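PDB 6CW5: ribokinase from Cryptococcus neoformans var. grubii serotype A, which probably catalyses the magnesium- and ATP-dependent phosphorylation of D-ribose at O-5, yielding D-ribose 5-phosphate and ADP. Local coordinates for residues Arg18-Ile23 with Gln144-Leu149; Ala53-Ala58 with Cys282-Phe287. One frame throughout, in Å; residues are numbered along the deposited sequence.

Both contacts lie in the buried centre of the ribokinase fold, their centres about 14 Å apart, and contact 1 rests against helix 51-61, which is one half of contact 2. Along the chain their segments alternate: 18-23, 53-58, 144-149, 282-287. Contact 1 joins two loops that follow the neighbouring parallel strands 15-18 and 140-143 of the large sheet, the first running on into the small sheet. Contact 2 packs helix 51-61 on helix 279-292. S20 O lies 2.8 Å from A53 N, probably a hydrogen bond, and Q55 OE1 likewise lies 2.9 Å from Q144 NE2. Together they bring the predicted ribose-binding residues beside D281, the predicted proton acceptor.

Contact 1. Residues Arg18-Ile23 with Gln144-Leu149; sequences RGSVNI and QNEVPL. With GOL (glycerol), chain B.
S20 and E146 meet in the predicted ribose pocket of the PfkB-type alpha/beta fold, at the carboxyl ends of two adjacent parallel strands. S20 OG, turned in between its own backbone N and carbonyl carbon (chi1 57°), donates to E146 OE1; the modelled 2.4 Å is very short, and its exact value is doubtful. Helix 51-61 grips the same pair: K51 N donates to E146 OE1 and G52 N is bonded to S20 OG, so the start of that helix would tend to stabilise the carboxylate. Beside them V147 lays CG1 over one face of the G19 carbonyl group, 3.5 Å from G19 C. Its other methyl, CG2, sits 3.9 Å above the R18 guanidinium plane, near the rim, while the guanidinium itself bonds to S151 and to D69 O. Bent at chi2 (88°), Q144 brings OE1 to 3.6 Å from G19 CA, and its NE2 is held by Q55. A water links the end of strand 15-18 to the other segment, donating to R18 O at 2.8 Å and accepting from Q144 N. A glycerol, probably from the crystallisation liquor, occupies the pocket and also bonds to D24, G50 and K51. Its O3 donates to E146 OE2 at 2.6 Å, and its O2 receives an almost perfectly straight N-H bond (178°) from N22 ND2 at 2.9 Å.

Contact 2. Residues Ala53-Ala58 with Cys282-Phe287; sequences ANQAFA and CFAGYF
Helix 279-292, which starts within the GAGD signature of the PfkB family, packs here on helix 51-61, whose first turn belongs to the predicted ribose site. The two axes approach to 7.3 Å and cross at -44°, a close fit made possible by small residues. The helices come closest at Q55 and G285: with no side chain on G285, its CA lies 3.7 Å from Q55 O. The A58 methyl points into the other helix, where its CB rests 3.8 Å from G285 CA and 3.7 Å from C282 O, a carbonyl already taken up by the helical bond from Y286 N. Next to G285, the A284 methyl lies over the face of the Q55 carboxamide, CB being 3.7 Å from CD and nearly as close to both OE1 and NE2. Q55 is extended beyond CG (chi2 179°), which carries that amide along A284 to its polar partners: OE1 accepts from Q144 NE2, and NE2 donates to D281 OD1. N54 ND2 donates to OD2 of the same aspartate, so neighbouring residues of helix 51-61 hold both oxygens of the predicted proton acceptor. Further along, the Y286 ring reaches A58, CE2 being 3.9 Å from A58 O, while its OH bonds to P322 O. Beyond the pair, A284 packs on I193 of strand 191-195, F283 and F287 on I244 of strand 242-246, and F283, Y286 and F287 reach helix 297-311, which leaves helix 279-292 enclosed between helix 51-61, the large sheet and that helix.

Contact 1. Residues Arg18-Ile23 with Gln144-Leu149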
# COMPACT_ATOMS: atom_id res chain seq x y z
N ARG A 18 -12.66 3.63 -2.53
CA ARG A 18 -11.57 2.68 -2.70
C ARG A 18 -11.84 1.59 -1.68
O ARG A 18 -11.70 1.81 -0.47
CB ARG A 18 -10.22 3.34 -2.48
CG ARG A 18 -9.04 2.37 -2.43
CD ARG A 18 -8.79 1.60 -3.74
NE ARG A 18 -7.72 0.62 -3.53
CZ ARG A 18 -7.91 -0.69 -3.49
NH1 ARG A 18 -9.12 -1.21 -3.75
NH2 ARG A 18 -6.89 -1.50 -3.24
N GLY A 19 -12.30 0.43 -2.14
CA GLY A 19 -12.73 -0.55 -1.15
C GLY A 19 -13.13 -1.87 -1.78
O GLY A 19 -12.82 -2.16 -2.93
N SER A 20 -13.83 -2.65 -0.99
CA SER A 20 -14.02 -4.07 -1.27
C SER A 20 -15.34 -4.35 -1.97
O SER A 20 -16.31 -3.60 -1.84
CB SER A 20 -14.00 -4.82 0.07
OG SER A 20 -15.00 -4.28 0.92
N VAL A 21 -15.38 -5.52 -2.64
CA VAL A 21 -16.59 -6.14 -3.15
C VAL A 21 -16.61 -7.56 -2.62
O VAL A 21 -15.63 -8.29 -2.78
CB VAL A 21 -16.62 -6.14 -4.68
CG1 VAL A 21 -17.91 -6.81 -5.21
CG2 VAL A 21 -16.50 -4.71 -5.19
N ASN A 22 -17.72 -7.95 -1.99
CA ASN A 22 -17.87 -9.30 -1.45
C ASN A 22 -19.11 -9.95 -2.02
O ASN A 22 -20.13 -9.29 -2.28
CB ASN A 22 -18.04 -9.31 0.07
CG ASN A 22 -16.78 -8.89 0.81
OD1 ASN A 22 -15.67 -9.08 0.33
ND2 ASN A 22 -16.96 -8.37 1.99
N ILE A 23 -19.02 -11.25 -2.21
CA ILE A 23 -20.22 -12.08 -2.32
C ILE A 23 -20.53 -12.53 -0.90
O ILE A 23 -19.73 -13.24 -0.29
CB ILE A 23 -20.00 -13.26 -3.26
CG1 ILE A 23 -19.72 -12.72 -4.67
CG2 ILE A 23 -21.24 -14.18 -3.25
CD1 ILE A 23 -19.35 -13.80 -5.69
N GLN A 144 -12.52 2.00 3.75
CA GLN A 144 -12.83 1.14 4.90
C GLN A 144 -11.59 0.33 5.16
O GLN A 144 -10.49 0.84 4.97
CB GLN A 144 -14.04 0.24 4.63
CG GLN A 144 -15.23 1.03 4.02
CD GLN A 144 -15.15 1.09 2.50
OE1 GLN A 144 -14.50 0.24 1.87
NE2 GLN A 144 -15.78 2.12 1.90
N ASN A 145 -11.73 -0.95 5.54
CA ASN A 145 -10.50 -1.69 5.81
C ASN A 145 -10.59 -3.12 5.29
O ASN A 145 -10.00 -4.03 5.88
CB ASN A 145 -10.16 -1.72 7.32
CG ASN A 145 -8.73 -2.20 7.60
OD1 ASN A 145 -7.79 -1.85 6.87
ND2 ASN A 145 -8.55 -3.01 8.66
N GLU A 146 -11.28 -3.34 4.17
CA GLU A 146 -11.37 -4.68 3.60
C GLU A 146 -10.46 -4.88 2.40
O GLU A 146 -10.63 -5.87 1.67
CB GLU A 146 -12.82 -5.01 3.21
CG GLU A 146 -13.73 -5.18 4.42
CD GLU A 146 -15.16 -5.63 4.10
OE1 GLU A 146 -15.64 -5.44 2.95
OE2 GLU A 146 -15.82 -6.15 5.04
N VAL A 147 -9.55 -3.94 2.14
CA VAL A 147 -8.52 -4.06 1.12
C VAL A 147 -7.18 -3.85 1.82
O VAL A 147 -7.18 -3.55 3.03
CB VAL A 147 -8.76 -3.05 -0.03
CG1 VAL A 147 -10.18 -3.25 -0.56
CG2 VAL A 147 -8.55 -1.58 0.45
N PRO A 148 -6.02 -4.01 1.13
CA PRO A 148 -4.75 -3.94 1.85
C PRO A 148 -4.61 -2.58 2.49
O PRO A 148 -4.89 -1.56 1.85
CB PRO A 148 -3.69 -4.13 0.76
CG PRO A 148 -4.41 -4.97 -0.29
CD PRO A 148 -5.82 -4.42 -0.28
N LEU A 149 -4.17 -2.56 3.75
CA LEU A 149 -4.13 -1.27 4.46
C LEU A 149 -3.22 -0.28 3.76
O LEU A 149 -3.49 0.92 3.74
CB LEU A 149 -3.69 -1.47 5.90
CG LEU A 149 -3.59 -0.18 6.77
CD1 LEU A 149 -4.94 0.55 6.81
CD2 LEU A 149 -3.08 -0.55 8.21
C1 GOL B . -21.14 -6.56 4.15
O1 GOL B . -22.06 -6.86 3.06
C2 GOL B . -20.15 -7.75 4.21
O2 GOL B . -19.63 -8.05 2.97
C3 GOL B . -19.06 -7.41 5.25
O3 GOL B . -18.39 -6.26 4.74
O HOH W 1 -10.65 0.89 1.91

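Contact 2. Residues Ala53-Ala58 with Cys282-Phe287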
# COMPACT_ATOMS: atom_id res chain seq x y z
N ALA A 53 -18.56 -1.91 -2.03
CA ALA A 53 -19.73 -1.94 -2.91
C ALA A 53 -20.99 -1.43 -2.21
O ALA A 53 -21.80 -0.70 -2.82
CB ALA A 53 -19.94 -3.37 -3.42
N ASN A 54 -21.22 -1.85 -0.96
CA ASN A 54 -22.40 -1.41 -0.21
C ASN A 54 -22.44 0.10 -0.10
O ASN A 54 -23.48 0.74 -0.32
CB ASN A 54 -22.42 -1.99 1.21
CG ASN A 54 -22.75 -3.46 1.28
OD1 ASN A 54 -23.23 -4.05 0.31
ND2 ASN A 54 -22.51 -4.07 2.44
N GLN A 55 -21.31 0.68 0.30
CA GLN A 55 -21.26 2.13 0.51
C GLN A 55 -21.35 2.87 -0.82
O GLN A 55 -22.03 3.90 -0.91
CB GLN A 55 -20.00 2.50 1.30
CG GLN A 55 -20.13 2.04 2.75
CD GLN A 55 -18.91 2.33 3.66
OE1 GLN A 55 -18.05 3.15 3.34
NE2 GLN A 55 -18.85 1.61 4.77
N ALA A 56 -20.73 2.34 -1.88
CA ALA A 56 -20.86 2.98 -3.19
C ALA A 56 -22.30 2.94 -3.68
O ALA A 56 -22.83 3.91 -4.24
CB ALA A 56 -19.94 2.30 -4.21
N PHE A 57 -22.94 1.78 -3.52
CA PHE A 57 -24.34 1.61 -3.90
C PHE A 57 -25.23 2.62 -3.18
O PHE A 57 -26.18 3.16 -3.76
CB PHE A 57 -24.76 0.19 -3.56
CG PHE A 57 -25.98 -0.26 -4.28
CD1 PHE A 57 -25.89 -0.70 -5.60
CD2 PHE A 57 -27.22 -0.24 -3.66
CE1 PHE A 57 -27.03 -1.14 -6.27
CE2 PHE A 57 -28.36 -0.66 -4.33
CZ PHE A 57 -28.26 -1.11 -5.63
N ALA A 58 -24.94 2.87 -1.90
CA ALA A 58 -25.74 3.82 -1.13
C ALA A 58 -25.49 5.25 -1.57
O ALA A 58 -26.42 6.04 -1.64
CB ALA A 58 -25.45 3.65 0.37
N CYS A 282 -25.11 1.47 4.53
CA CYS A 282 -26.12 2.39 4.02
C CYS A 282 -25.93 3.78 4.62
O CYS A 282 -25.85 4.78 3.90
CB CYS A 282 -27.51 1.86 4.34
SG CYS A 282 -28.81 2.86 3.63
N PHE A 283 -25.83 3.85 5.95
CA PHE A 283 -25.64 5.14 6.59
C PHE A 283 -24.43 5.88 6.02
O PHE A 283 -24.52 7.07 5.67
CB PHE A 283 -25.50 4.95 8.11
CG PHE A 283 -25.33 6.23 8.85
CD1 PHE A 283 -26.44 6.93 9.30
CD2 PHE A 283 -24.07 6.75 9.10
CE1 PHE A 283 -26.29 8.13 9.98
CE2 PHE A 283 -23.92 7.94 9.77
CZ PHE A 283 -25.03 8.63 10.22
N ALA A 284 -23.30 5.19 5.90
CA ALA A 284 -22.07 5.84 5.44
C ALA A 284 -22.23 6.43 4.04
O ALA A 284 -21.82 7.57 3.78
CB ALA A 284 -20.92 4.84 5.45
N GLY A 285 -22.80 5.66 3.11
CA GLY A 285 -22.98 6.19 1.77
C GLY A 285 -23.97 7.35 1.71
O GLY A 285 -23.75 8.34 1.01
N TYR A 286 -25.08 7.25 2.45
CA TYR A 286 -26.00 8.38 2.52
C TYR A 286 -25.36 9.59 3.19
O TYR A 286 -25.64 10.73 2.79
CB TYR A 286 -27.30 7.99 3.25
CG TYR A 286 -28.41 7.64 2.29
CD1 TYR A 286 -29.37 8.59 1.94
CD2 TYR A 286 -28.46 6.38 1.68
CE1 TYR A 286 -30.38 8.29 1.02
CE2 TYR A 286 -29.47 6.07 0.76
CZ TYR A 286 -30.42 7.03 0.44
OH TYR A 286 -31.42 6.76 -0.47
N PHE A 287 -24.50 9.37 4.18
CA PHE A 287 -23.82 10.50 4.80
C PHE A 287 -22.90 11.21 3.81
O PHE A 287 -22.90 12.43 3.72
CB PHE A 287 -23.04 10.03 6.03
CG PHE A 287 -22.21 11.12 6.68
CD1 PHE A 287 -22.82 12.12 7.42
CD2 PHE A 287 -20.82 11.11 6.57
CE1 PHE A 287 -22.08 13.12 8.03
CE2 PHE A 287 -20.07 12.11 7.16
CZ PHE A 287 -20.70 13.12 7.90